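Local coordinates for protein aminoglycoside phosphotransferase (Mycobacterium smegmatis, PDB 6EF6) that phosphorylates (S)-1-amino-2-propanol as the kinase of a bacterial microcompartment for aminoacetone use, within the aminoglycoside phosphotransferase-like family, at residues G188-A193 with S199-L204; L309-L314 with I332-G337; Q208-R213 with E343-S348. All blocks are in the same frame, centred on the assembly; numbering follows the deposited sequence. Where two conformers were deposited one is given.

Contact 1: G188-A193 with S199-L204; sequences GRWQDA and SETALL. With NA (sodium ion), chain E.
A sodium-holding turn in the helical part of this kinase packs against the start of helix 198-218, and Trp190 and Gln191 of the turn meet Thr201 and Leu204 of the helix. Residues 190-192 form a short 3-10 segment. Trp190 leaves it with CG set between its own backbone N and carbonyl carbon (chi1 61°), which sends the six-membered part of the indole to the helix. There Leu204 CB comes in obliquely, 3.5 Å from Trp190 CH2, while Leu204 CD1 reaches Trp190 CZ3 at 3.7 Å. The carbonyl O of Thr201 comes to the rim of the indole near its plane, 4.0 Å from Trp190 CH2. Gln191 CD sits over the middle of one face of the Trp190 ring, 3.4 Å above its plane, and the pyrrole NE1 hydrogen-bonds Gln208 one turn beyond the segment.

No direct hydrogen bond joins 188-193 to 199-204; the polar link runs through the metal. Gln191 O coordinates the sodium ion at 2.2 Å. A water that is also a ligand of the metal donates a hydrogen bond to Thr201 OG1 at 2.7 Å. Two more bound waters donate to Asp192 OD1 and Ala193 O, and Val196 O completes the site. Thr201 OG1 also hydrogen-bonds Gly197 O. The cation is thus met by two backbone carbonyls and three waters, with no carboxylate in direct contact, and the nearby Asp192 probably helps offset its charge through water. Apolar packing and a hydrated cation together tie the turn to the helix.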
loop_
_atom_site.group_PDB
_atom_site.type_symbol
_atom_site.label_atom_id
_atom_site.label_comp_id
_atom_site.label_asym_id
_atom_site.label_seq_id
_atom_site.Cartn_x
_atom_site.Cartn_y
_atom_site.Cartn_z
ATOM N N GLY A 188 -9.172 7.815 -9.589
ATOM C CA GLY A 188 -9.522 8.392 -10.879
ATOM C C GLY A 188 -9.324 7.401 -12.019
ATOM O O GLY A 188 -9.049 6.232 -11.836
ATOM N N ARG A 189 -9.468 7.923 -13.236
ATOM C CA ARG A 189 -9.412 7.100 -14.448
ATOM C C ARG A 189 -8.009 7.104 -15.031
ATOM O O ARG A 189 -7.469 8.184 -15.313
ATOM C CB ARG A 189 -10.373 7.673 -15.499
ATOM C CG ARG A 189 -11.868 7.518 -15.139
ATOM C CD ARG A 189 -12.864 8.155 -16.126
ATOM N NE ARG A 189 -12.694 7.841 -17.552
ATOM C CZ ARG A 189 -13.131 6.743 -18.163
ATOM N NH1 ARG A 189 -13.777 5.786 -17.488
ATOM N NH2 ARG A 189 -12.914 6.617 -19.464
ATOM N N TRP A 190 -7.453 5.921 -15.282
ATOM C CA TRP A 190 -6.158 5.870 -15.980
ATOM C C TRP A 190 -6.269 6.464 -17.367
ATOM O O TRP A 190 -5.299 7.041 -17.903
ATOM C CB TRP A 190 -5.625 4.429 -16.031
ATOM C CG TRP A 190 -6.511 3.462 -16.772
ATOM C CD1 TRP A 190 -7.427 2.601 -16.221
ATOM C CD2 TRP A 190 -6.610 3.257 -18.186
ATOM N NE1 TRP A 190 -8.074 1.903 -17.211
ATOM C CE2 TRP A 190 -7.577 2.275 -18.431
ATOM C CE3 TRP A 190 -5.954 3.851 -19.276
ATOM C CZ2 TRP A 190 -7.942 1.879 -19.696
ATOM C CZ3 TRP A 190 -6.278 3.473 -20.524
ATOM C CH2 TRP A 190 -7.269 2.494 -20.745
ATOM N N GLN A 191 -7.473 6.451 -17.949
ATOM C CA GLN A 191 -7.710 7.001 -19.265
ATOM C C GLN A 191 -7.442 8.490 -19.330
ATOM O O GLN A 191 -7.177 9.001 -20.436
ATOM C CB GLN A 191 -9.137 6.741 -19.722
ATOM C CG GLN A 191 -9.475 5.284 -19.926
ATOM C CD GLN A 191 -10.102 4.614 -18.721
ATOM O OE1 GLN A 191 -9.844 4.977 -17.570
ATOM N NE2 GLN A 191 -10.946 3.637 -19.002
ATOM N N ASP A 192 -7.496 9.185 -18.190
ATOM C CA ASP A 192 -7.323 10.623 -18.139
ATOM C C ASP A 192 -5.890 11.053 -17.849
ATOM O O ASP A 192 -5.633 12.272 -17.865
ATOM C CB ASP A 192 -8.261 11.209 -17.064
ATOM C CG ASP A 192 -9.732 11.112 -17.434
ATOM O OD1 ASP A 192 -10.075 11.115 -18.633
ATOM O OD2 ASP A 192 -10.556 11.016 -16.495
ATOM N N ALA A 193 -4.949 10.130 -17.743
ATOM C CA ALA A 193 -3.572 10.498 -17.464
ATOM C C ALA A 193 -2.930 11.102 -18.708
ATOM O O ALA A 193 -3.217 10.710 -19.832
ATOM C CB ALA A 193 -2.790 9.260 -17.046
ATOM N N SER A 199 -3.797 5.559 -29.291
ATOM C CA SER A 199 -3.189 4.239 -29.396
ATOM C C SER A 199 -3.020 3.591 -28.039
ATOM O O SER A 199 -3.281 2.395 -27.888
ATOM C CB SER A 199 -1.821 4.326 -30.078
ATOM O OG SER A 199 -1.955 4.756 -31.427
ATOM N N GLU A 200 -2.622 4.372 -27.049
ATOM C CA GLU A 200 -2.434 3.830 -25.707
ATOM C C GLU A 200 -3.753 3.374 -25.109
ATOM O O GLU A 200 -3.851 2.303 -24.486
ATOM C CB GLU A 200 -1.801 4.842 -24.760
ATOM C CG GLU A 200 -0.436 5.394 -25.197
ATOM C CD GLU A 200 -0.455 6.512 -26.157
ATOM O OE1 GLU A 200 -1.510 6.826 -26.781
ATOM O OE2 GLU A 200 0.595 7.127 -26.408
ATOM N N THR A 201 -4.821 4.171 -25.289
ATOM C CA THR A 201 -6.096 3.793 -24.700
ATOM C C THR A 201 -6.629 2.533 -25.369
ATOM O O THR A 201 -7.232 1.697 -24.709
ATOM C CB THR A 201 -7.072 4.935 -24.818
ATOM O OG1 THR A 201 -6.599 6.111 -24.134
ATOM C CG2 THR A 201 -8.395 4.549 -24.211
ATOM N N ALA A 202 -6.370 2.317 -26.641
ATOM C CA ALA A 202 -6.754 1.067 -27.294
ATOM C C ALA A 202 -6.041 -0.129 -26.675
ATOM O O ALA A 202 -6.684 -1.130 -26.323
ATOM C CB ALA A 202 -6.504 1.171 -28.787
ATOM N N LEU A 203 -4.702 -0.085 -26.581
ATOM C CA LEU A 203 -3.942 -1.200 -25.992
ATOM C C LEU A 203 -4.345 -1.456 -24.558
ATOM O O LEU A 203 -4.594 -2.594 -24.154
ATOM C CB LEU A 203 -2.444 -0.898 -26.040
ATOM C CG LEU A 203 -1.747 -1.245 -27.347
ATOM C CD1 LEU A 203 -0.368 -0.674 -27.343
ATOM C CD2 LEU A 203 -1.632 -2.745 -27.437
ATOM N N LEU A 204 -4.444 -0.403 -23.774
ATOM C CA LEU A 204 -4.683 -0.527 -22.355
ATOM C C LEU A 204 -6.107 -0.975 -22.096
ATOM O O LEU A 204 -6.371 -1.740 -21.168
ATOM C CB LEU A 204 -4.364 0.746 -21.566
ATOM C CG LEU A 204 -2.870 1.150 -21.622
ATOM C CD1 LEU A 204 -2.692 2.543 -21.095
ATOM C CD2 LEU A 204 -2.008 0.194 -20.869
HETATM NA NA NA E . -6.730 9.974 -22.375
HETATM O O HOH W 1 -9.063 11.190 -21.524
HETATM O O HOH W 2 -5.380 11.598 -21.371
HETATM O O HOH W 3 -7.994 8.300 -23.288
#

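Contact 2: L309-L314 with I332-G337; sequences LRRLLL and ISYAAG
Arg311 and Tyr334 both send CG anti to the backbone N, and a bend at chi2 of Arg311 (74°) then lays its guanidinium flat over one face of the phenol. The planes are only 12° apart, and Arg311 CZ stands 3.6 Å from the centroid of the Tyr334 ring, a cation-pi stack displaced toward the CE1 side. Arg311 CD continues the overlap, 3.4 Å from Tyr334 OH. Beyond the ring, the guanidinium reaches the backbone of its stacking partner: Arg311 NH2 donates to Tyr334 O at 3.0 Å, landing on a lone pair in the carbonyl plane with an N-H...O angle of 152°. The same NH2 lies 3.4 Å from Gly337 C, where the absence of a side chain lets the arginine lie close to the helix backbone. Leu314 packs against the ring, its CB 4.1 Å from Tyr334 CE2.

The two helix segments run nearly antiparallel, with axes 10.6 Å apart at their closest, so these long side chains span the gap. Glu273 pairs with Arg311 NH1 and also hydrogen-bonds Tyr334 OH. Arg311 NE donates to Ser338 OG, which in turn hydrogen-bonds Tyr334 O, the carbonyl that NH2 uses, and His274 ND1 meets NH1. On a neighbouring face of helix 303-320, Arg310 touches the bound (2R)-1-methoxypropan-2-amine and forms a salt bridge with Asp231. The buried guanidinium of Arg311 is therefore fixed in rotation by a stack, a carbonyl and a carboxylate, and Glu273 probably balances its charge in this buried setting.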
loop_
_atom_site.group_PDB
_atom_site.type_symbol
_atom_site.label_atom_id
_atom_site.label_comp_id
_atom_site.label_asym_id
_atom_site.label_seq_id
_atom_site.Cartn_x
_atom_site.Cartn_y
_atom_site.Cartn_z
ATOM N N LEU A 309 -3.148 -4.890 -12.948
ATOM C CA LEU A 309 -4.125 -4.103 -12.183
ATOM C C LEU A 309 -3.426 -2.979 -11.431
ATOM O O LEU A 309 -3.853 -1.814 -11.462
ATOM C CB LEU A 309 -4.870 -5.032 -11.200
ATOM C CG LEU A 309 -5.869 -4.349 -10.275
ATOM C CD1 LEU A 309 -6.902 -3.526 -10.978
ATOM C CD2 LEU A 309 -6.551 -5.348 -9.339
ATOM N N ARG A 310 -2.328 -3.308 -10.728
ATOM C CA ARG A 310 -1.579 -2.254 -10.011
ATOM C C ARG A 310 -1.055 -1.188 -10.979
ATOM O O ARG A 310 -1.084 0.002 -10.660
ATOM C CB ARG A 310 -0.415 -2.890 -9.222
ATOM C CG ARG A 310 0.391 -1.917 -8.425
ATOM C CD ARG A 310 -0.454 -1.226 -7.351
ATOM N NE ARG A 310 0.372 -0.574 -6.333
ATOM C CZ ARG A 310 -0.035 0.018 -5.234
ATOM N NH1 ARG A 310 -1.357 0.141 -5.024
ATOM N NH2 ARG A 310 0.824 0.553 -4.359
ATOM N N ARG A 311 -0.535 -1.624 -12.129
ATOM C CA ARG A 311 -0.021 -0.688 -13.118
ATOM C C ARG A 311 -1.069 0.327 -13.536
ATOM O O ARG A 311 -0.798 1.522 -13.591
ATOM C CB ARG A 311 0.450 -1.446 -14.330
ATOM C CG ARG A 311 1.212 -0.597 -15.357
ATOM C CD ARG A 311 2.628 -0.248 -14.873
ATOM N NE ARG A 311 3.341 0.585 -15.840
ATOM C CZ ARG A 311 4.650 0.795 -15.867
ATOM N NH1 ARG A 311 5.417 0.169 -14.979
ATOM N NH2 ARG A 311 5.187 1.549 -16.781
ATOM N N LEU A 312 -2.298 -0.124 -13.852
ATOM C CA LEU A 312 -3.349 0.804 -14.269
ATOM C C LEU A 312 -3.721 1.726 -13.135
ATOM O O LEU A 312 -3.981 2.897 -13.348
ATOM C CB LEU A 312 -4.573 0.052 -14.796
ATOM C CG LEU A 312 -4.387 -0.711 -16.097
ATOM C CD1 LEU A 312 -5.721 -1.442 -16.446
ATOM C CD2 LEU A 312 -4.014 0.249 -17.185
ATOM N N LEU A 313 -3.830 1.175 -11.916
ATOM C CA LEU A 313 -4.115 2.008 -10.772
ATOM C C LEU A 313 -3.092 3.110 -10.572
ATOM O O LEU A 313 -3.443 4.236 -10.225
ATOM C CB LEU A 313 -4.279 1.179 -9.513
ATOM C CG LEU A 313 -5.615 0.513 -9.333
ATOM C CD1 LEU A 313 -5.504 -0.628 -8.332
ATOM C CD2 LEU A 313 -6.724 1.510 -8.921
ATOM N N LEU A 314 -1.805 2.759 -10.666
ATOM C CA LEU A 314 -0.756 3.756 -10.488
ATOM C C LEU A 314 -0.688 4.752 -11.627
ATOM O O LEU A 314 -0.321 5.906 -11.412
ATOM C CB LEU A 314 0.597 3.074 -10.247
ATOM C CG LEU A 314 0.688 2.293 -8.934
ATOM C CD1 LEU A 314 2.054 1.625 -8.863
ATOM C CD2 LEU A 314 0.440 3.168 -7.736
ATOM N N ILE A 332 3.943 10.315 -19.352
ATOM C CA ILE A 332 4.104 9.811 -20.710
ATOM C C ILE A 332 4.950 8.544 -20.710
ATOM O O ILE A 332 4.593 7.521 -21.323
ATOM C CB ILE A 332 4.672 10.915 -21.621
ATOM C CG1 ILE A 332 3.592 12.011 -21.877
ATOM C CG2 ILE A 332 5.101 10.319 -22.927
ATOM C CD1 ILE A 332 4.214 13.308 -22.433
ATOM N N SER A 333 6.075 8.581 -19.995
ATOM C CA SER A 333 6.923 7.386 -19.968
ATOM C C SER A 333 6.266 6.236 -19.214
ATOM O O SER A 333 6.342 5.084 -19.672
ATOM C CB SER A 333 8.269 7.720 -19.376
ATOM O OG SER A 333 8.986 8.636 -20.202
ATOM N N TYR A 334 5.581 6.507 -18.120
ATOM C CA TYR A 334 4.897 5.419 -17.409
ATOM C C TYR A 334 3.797 4.836 -18.266
ATOM O O TYR A 334 3.575 3.607 -18.268
ATOM C CB TYR A 334 4.380 5.915 -16.073
ATOM C CG TYR A 334 4.089 4.810 -15.068
ATOM C CD1 TYR A 334 5.131 4.119 -14.460
ATOM C CD2 TYR A 334 2.783 4.474 -14.711
ATOM C CE1 TYR A 334 4.879 3.104 -13.543
ATOM C CE2 TYR A 334 2.514 3.462 -13.794
ATOM C CZ TYR A 334 3.576 2.807 -13.205
ATOM O OH TYR A 334 3.236 1.830 -12.295
ATOM N N ALA A 335 3.059 5.679 -18.960
ATOM C CA ALA A 335 2.041 5.191 -19.876
ATOM C C ALA A 335 2.643 4.306 -20.957
ATOM O O ALA A 335 2.061 3.261 -21.296
ATOM C CB ALA A 335 1.298 6.349 -20.486
ATOM N N ALA A 336 3.791 4.690 -21.517
ATOM C CA ALA A 336 4.442 3.872 -22.544
ATOM C C ALA A 336 4.850 2.505 -22.004
ATOM O O ALA A 336 4.606 1.486 -22.672
ATOM C CB ALA A 336 5.619 4.617 -23.159
ATOM N N GLY A 337 5.399 2.464 -20.790
ATOM C CA GLY A 337 5.741 1.164 -20.209
ATOM C C GLY A 337 4.491 0.348 -19.896
ATOM O O GLY A 337 4.507 -0.881 -20.043
#

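Contact 3: Q208-R213 with E343-S348; sequences QDLLHR and ERYLSS
Tyr345 drives its ring from helix 325-347 toward the backbone of helix 198-218, passing beside Leu210 and ending against Leu211. The bump is the phenol tip: Tyr345 OH comes 3.3 Å from Leu211 CA and 3.6 Å from Leu211 CB, crossing that side chain at about a right angle. Leu211 N lies at the ring edge, in its plane, so the ring is turned edge-on to that nitrogen. Leu210 forms the flank of the hollow. With CG anti to the backbone N (chi1 176°), it extends toward the partner helix and brings CD2 to 3.8 Å from Tyr345 CE2. From the other segment Leu346 folds its own methyl in, with CD2 4.2 Å from Leu210 CD2, so that one methyl of Leu210 touches both the ring and, roughly square to it, the leucine branch. The segment axes cross at 51° and stand 10.3 Å apart, a separation these side chains bridge.

The phenol hydroxyl is not left to apolar packing alone, since it hydrogen-bonds Ser305 OG. Ser305 and Leu309 of helix 303-320 also touch Leu211, so the last turns of helix 325-347 here meet both helix 198-218 and helix 303-320.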
loop_
_atom_site.group_PDB
_atom_site.type_symbol
_atom_site.label_atom_id
_atom_site.label_comp_id
_atom_site.label_asym_id
_atom_site.label_seq_id
_atom_site.Cartn_x
_atom_site.Cartn_y
_atom_site.Cartn_z
ATOM N N GLN A 208 -7.138 -4.248 -20.208
ATOM C CA GLN A 208 -8.046 -4.080 -19.068
ATOM C C GLN A 208 -9.241 -5.002 -19.174
ATOM O O GLN A 208 -9.708 -5.569 -18.169
ATOM C CB GLN A 208 -8.556 -2.632 -19.026
ATOM C CG GLN A 208 -9.553 -2.370 -17.938
ATOM C CD GLN A 208 -10.337 -1.141 -18.191
ATOM O OE1 GLN A 208 -10.157 -0.117 -17.538
ATOM N NE2 GLN A 208 -11.248 -1.195 -19.144
ATOM N N ASP A 209 -9.853 -5.078 -20.348
ATOM C CA ASP A 209 -11.055 -5.885 -20.507
ATOM C C ASP A 209 -10.755 -7.381 -20.360
ATOM O O ASP A 209 -11.566 -8.125 -19.800
ATOM C CB ASP A 209 -11.736 -5.528 -21.846
ATOM C CG ASP A 209 -12.350 -4.138 -21.857
ATOM O OD1 ASP A 209 -12.563 -3.476 -20.807
ATOM O OD2 ASP A 209 -12.695 -3.739 -22.984
ATOM N N LEU A 210 -9.595 -7.829 -20.829
ATOM C CA LEU A 210 -9.148 -9.204 -20.596
ATOM C C LEU A 210 -8.925 -9.438 -19.110
ATOM O O LEU A 210 -9.410 -10.440 -18.560
ATOM C CB LEU A 210 -7.858 -9.460 -21.412
ATOM C CG LEU A 210 -7.272 -10.848 -21.150
ATOM C CD1 LEU A 210 -8.256 -11.968 -21.442
ATOM C CD2 LEU A 210 -5.999 -10.990 -21.978
ATOM N N LEU A 211 -8.283 -8.507 -18.421
ATOM C CA LEU A 211 -8.126 -8.590 -16.979
ATOM C C LEU A 211 -9.459 -8.711 -16.281
ATOM O O LEU A 211 -9.633 -9.534 -15.374
ATOM C CB LEU A 211 -7.384 -7.360 -16.493
ATOM C CG LEU A 211 -7.405 -7.088 -14.989
ATOM C CD1 LEU A 211 -6.619 -8.161 -14.271
ATOM C CD2 LEU A 211 -6.818 -5.744 -14.684
ATOM N N HIS A 212 -10.456 -7.911 -16.688
ATOM C CA HIS A 212 -11.787 -7.971 -16.082
ATOM C C HIS A 212 -12.367 -9.370 -16.224
ATOM O O HIS A 212 -12.909 -9.946 -15.266
ATOM C CB HIS A 212 -12.697 -6.919 -16.762
ATOM C CG HIS A 212 -13.937 -6.603 -16.007
ATOM N ND1 HIS A 212 -14.883 -5.731 -16.507
ATOM C CD2 HIS A 212 -14.422 -7.047 -14.837
ATOM C CE1 HIS A 212 -15.877 -5.629 -15.651
ATOM N NE2 HIS A 212 -15.638 -6.429 -14.631
ATOM N N ARG A 213 -12.280 -9.952 -17.422
ATOM C CA ARG A 213 -12.796 -11.300 -17.645
ATOM C C ARG A 213 -12.050 -12.325 -16.791
ATOM O O ARG A 213 -12.661 -13.242 -16.244
ATOM C CB ARG A 213 -12.702 -11.675 -19.131
ATOM C CG ARG A 213 -13.648 -10.882 -20.036
ATOM C CD ARG A 213 -13.216 -10.958 -21.517
ATOM N NE ARG A 213 -12.744 -12.270 -21.942
ATOM C CZ ARG A 213 -11.949 -12.483 -22.990
ATOM N NH1 ARG A 213 -11.582 -13.722 -23.289
ATOM N NH2 ARG A 213 -11.515 -11.464 -23.734
ATOM N N GLU A 343 0.772 -5.177 -24.123
ATOM C CA GLU A 343 0.967 -6.004 -25.295
ATOM C C GLU A 343 1.405 -7.414 -24.914
ATOM O O GLU A 343 0.966 -8.401 -25.511
ATOM C CB GLU A 343 1.964 -5.351 -26.248
ATOM C CG GLU A 343 2.125 -6.122 -27.548
ATOM C CD GLU A 343 3.579 -6.158 -27.976
ATOM O OE1 GLU A 343 4.388 -6.819 -27.287
ATOM O OE2 GLU A 343 3.918 -5.497 -28.978
ATOM N N ARG A 344 2.296 -7.517 -23.920
ATOM C CA ARG A 344 2.735 -8.823 -23.447
ATOM C C ARG A 344 1.575 -9.591 -22.806
ATOM O O ARG A 344 1.412 -10.797 -23.034
ATOM C CB ARG A 344 3.888 -8.626 -22.463
ATOM C CG ARG A 344 5.148 -8.178 -23.213
ATOM C CD ARG A 344 6.273 -7.658 -22.330
ATOM N NE ARG A 344 7.188 -6.800 -23.091
ATOM C CZ ARG A 344 7.913 -5.813 -22.568
ATOM N NH1 ARG A 344 8.710 -5.085 -23.346
ATOM N NH2 ARG A 344 7.836 -5.543 -21.272
ATOM N N TYR A 345 0.732 -8.890 -22.039
ATOM C CA TYR A 345 -0.438 -9.498 -21.403
ATOM C C TYR A 345 -1.392 -10.042 -22.456
ATOM O O TYR A 345 -1.824 -11.201 -22.391
ATOM C CB TYR A 345 -1.091 -8.437 -20.533
ATOM C CG TYR A 345 -2.170 -8.938 -19.610
ATOM C CD1 TYR A 345 -1.885 -9.634 -18.471
ATOM C CD2 TYR A 345 -3.519 -8.651 -19.873
ATOM C CE1 TYR A 345 -2.883 -10.034 -17.612
ATOM C CE2 TYR A 345 -4.511 -9.056 -19.069
ATOM C CZ TYR A 345 -4.261 -9.786 -17.916
ATOM O OH TYR A 345 -5.268 -10.173 -17.097
ATOM N N LEU A 346 -1.659 -9.249 -23.493
ATOM C CA LEU A 346 -2.587 -9.672 -24.531
ATOM C C LEU A 346 -2.055 -10.835 -25.345
ATOM O O LEU A 346 -2.797 -11.781 -25.652
ATOM C CB LEU A 346 -2.876 -8.501 -25.447
ATOM C CG LEU A 346 -3.770 -7.420 -24.848
ATOM C CD1 LEU A 346 -3.760 -6.189 -25.746
ATOM C CD2 LEU A 346 -5.195 -7.898 -24.717
ATOM N N SER A 347 -0.753 -10.805 -25.677
ATOM C CA SER A 347 -0.182 -11.862 -26.510
ATOM C C SER A 347 -0.049 -13.191 -25.795
ATOM O O SER A 347 0.090 -14.219 -26.465
ATOM C CB SER A 347 1.160 -11.426 -27.109
ATOM O OG SER A 347 2.147 -11.278 -26.076
ATOM N N SER A 348 -0.126 -13.199 -24.472
ATOM C CA SER A 348 -0.060 -14.432 -23.691
ATOM C C SER A 348 -1.407 -14.812 -23.094
ATOM O O SER A 348 -1.467 -15.678 -22.236
ATOM C CB SER A 348 0.991 -14.252 -22.586
ATOM O OG SER A 348 0.514 -13.282 -21.656
#

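The three contacts lie on the same side of the chain's centre and join a bundle built from helices 198-218, 303-320 and 325-347. Contact 1 closes first along the chain; contact 2 is nested inside the long loop closed by contact 3. Contacts 1 and 2 have centres about 9 Å apart, and each is about 14 Å from contact 3. Contacts 1 and 3 share helix 198-218, contacts 2 and 3 share helix 325-347, and Leu312 of contact 2 packs against both Trp190 and Gln208. The bundle thereby connects the peripheral sodium site and the C-terminal helix to helix 303-320, whose Arg310 lines the amine pocket.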